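Local coordinates for protein probable fumarate reductase Ifc3 (Shewanella frigidimarina, PDB 1QO8) that catalyses the essentially one-way reduction of fumarate to succinate in vitro, using one FAD and four covalently attached c-type hemes, and may take part in electron transport to iron(III), at residues K229-G232 with R238-R241. Numbering follows the deposited sequence.
Sequences KRSG and RTHR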
loop_
_atom_site.group_PDB
_atom_site.type_symbol
_atom_site.label_atom_id
_atom_site.label_comp_id
_atom_site.label_asym_id
_atom_site.label_seq_id
_atom_site.Cartn_x
_atom_site.Cartn_y
_atom_site.Cartn_z
ATOM N N LYS A 229 -35.168 1.060 6.230
ATOM C CA LYS A 229 -34.616 1.668 7.402
ATOM C C LYS A 229 -33.471 2.622 6.987
ATOM O O LYS A 229 -33.018 2.691 5.845
ATOM C CB LYS A 229 -33.989 0.710 8.449
ATOM C CG LYS A 229 -35.057 -0.104 9.207
ATOM C CD LYS A 229 -34.439 -0.728 10.458
ATOM C CE LYS A 229 -35.508 -1.186 11.451
ATOM N NZ LYS A 229 -36.006 -2.540 11.025
ATOM N N ARG A 230 -33.077 3.331 8.060
ATOM C CA ARG A 230 -32.087 4.336 7.937
ATOM C C ARG A 230 -30.796 3.759 8.483
ATOM O O ARG A 230 -30.867 3.090 9.514
ATOM C CB ARG A 230 -32.419 5.636 8.731
ATOM C CG ARG A 230 -31.314 6.655 8.359
ATOM C CD ARG A 230 -31.678 8.084 8.699
ATOM N NE ARG A 230 -32.941 8.537 8.162
ATOM C CZ ARG A 230 -33.466 9.721 8.496
ATOM N NH1 ARG A 230 -32.820 10.540 9.340
ATOM N NH2 ARG A 230 -34.623 10.126 7.997
ATOM N N SER A 231 -29.692 4.064 7.804
ATOM C CA SER A 231 -28.415 3.640 8.309
ATOM C C SER A 231 -27.503 4.873 8.464
ATOM O O SER A 231 -27.706 5.866 7.773
ATOM C CB SER A 231 -27.679 2.766 7.279
ATOM O OG SER A 231 -28.309 1.535 7.053
ATOM N N GLY A 232 -26.480 4.640 9.248
ATOM C CA GLY A 232 -25.486 5.632 9.608
ATOM C C GLY A 232 -24.889 6.330 8.420
ATOM O O GLY A 232 -24.612 5.704 7.398
ATOM N N ARG A 238 -32.819 4.549 3.346
ATOM C CA ARG A 238 -32.483 4.048 1.994
ATOM C C ARG A 238 -32.061 2.596 1.989
ATOM O O ARG A 238 -31.696 1.958 1.018
ATOM C CB ARG A 238 -31.150 4.798 1.711
ATOM C CG ARG A 238 -31.089 5.429 0.355
ATOM C CD ARG A 238 -29.741 6.143 0.217
ATOM N NE ARG A 238 -30.048 7.551 -0.011
ATOM C CZ ARG A 238 -29.384 8.467 0.709
ATOM N NH1 ARG A 238 -28.447 8.186 1.608
ATOM N NH2 ARG A 238 -29.744 9.721 0.507
ATOM N N THR A 239 -31.967 1.950 3.115
ATOM C CA THR A 239 -31.448 0.613 3.329
ATOM C C THR A 239 -32.575 -0.415 3.274
ATOM O O THR A 239 -33.461 -0.329 4.123
ATOM C CB THR A 239 -30.780 0.647 4.725
ATOM O OG1 THR A 239 -29.761 1.652 4.822
ATOM C CG2 THR A 239 -30.179 -0.736 5.001
ATOM N N HIS A 240 -32.588 -1.325 2.311
ATOM C CA HIS A 240 -33.597 -2.324 2.062
ATOM C C HIS A 240 -33.114 -3.705 2.556
ATOM O O HIS A 240 -31.972 -4.036 2.297
ATOM C CB HIS A 240 -33.888 -2.402 0.585
ATOM C CG HIS A 240 -34.261 -1.111 -0.067
ATOM N ND1 HIS A 240 -33.415 -0.039 -0.209
ATOM C CD2 HIS A 240 -35.455 -0.735 -0.616
ATOM C CE1 HIS A 240 -34.044 0.962 -0.807
ATOM N NE2 HIS A 240 -35.269 0.544 -1.072
ATOM N N ARG A 241 -33.926 -4.359 3.373
ATOM C CA ARG A 241 -33.778 -5.578 4.069
ATOM C C ARG A 241 -35.081 -6.397 3.848
ATOM O O ARG A 241 -36.115 -5.841 3.505
ATOM C CB ARG A 241 -33.691 -5.359 5.577
ATOM C CG ARG A 241 -32.473 -4.802 6.220
ATOM C CD ARG A 241 -32.476 -4.791 7.743
ATOM N NE ARG A 241 -31.199 -4.169 8.168
ATOM C CZ ARG A 241 -30.979 -2.883 8.426
ATOM N NH1 ARG A 241 -31.811 -1.860 8.285
ATOM N NH2 ARG A 241 -29.748 -2.548 8.837
HETATM O O HOH W 1 -30.450 4.767 4.843
#
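K229 pairs with T239 through both of its backbone polar atoms. Its N donates to T239 O and its O accepts from T239 N, both over 3.0 Å. The same K229 O takes a second, weak and bent bond from R238 N (3.1 Å, 123° at the hydrogen). The K229 side chain lies on the same face of the sheet as T239 and crosses that of R241 at about a right angle; NH1 of R241 comes edge-on to K229 CB, 3.4 Å away, and also lies against CD. An extended chain from CG to NE carries the R241 guanidinium back to this point, where T239 CG2 covers one of its faces near the rim. The like-charged K229 NZ and R241 NH1 stay 5.1 Å apart. R241 NE makes a weak hydrogen bond to A164 O, and the R241 side chain lies beside G165, which by similarity binds fumarate and succinate, and about 6 Å from the FAD (nearest atoms). With R238 and T239 both opposite K229, the pairing is a classic beta bulge, set where strands 227-229 and 239-241 of a small antiparallel sheet in the flavoprotein part are joined by a loop. The R230 side chain sets off away from the second segment, and its NE forms a salt bridge with D237 OD1. In S231, chi1 of -67° sets OG beside the backbone N and brings it 2.7 Å from T239 OG1, which also bonds N168. A water accepts from S231 N and R238 N and donates to T239 OG1 (3.2 Å), bridging the two segments beside the bulge.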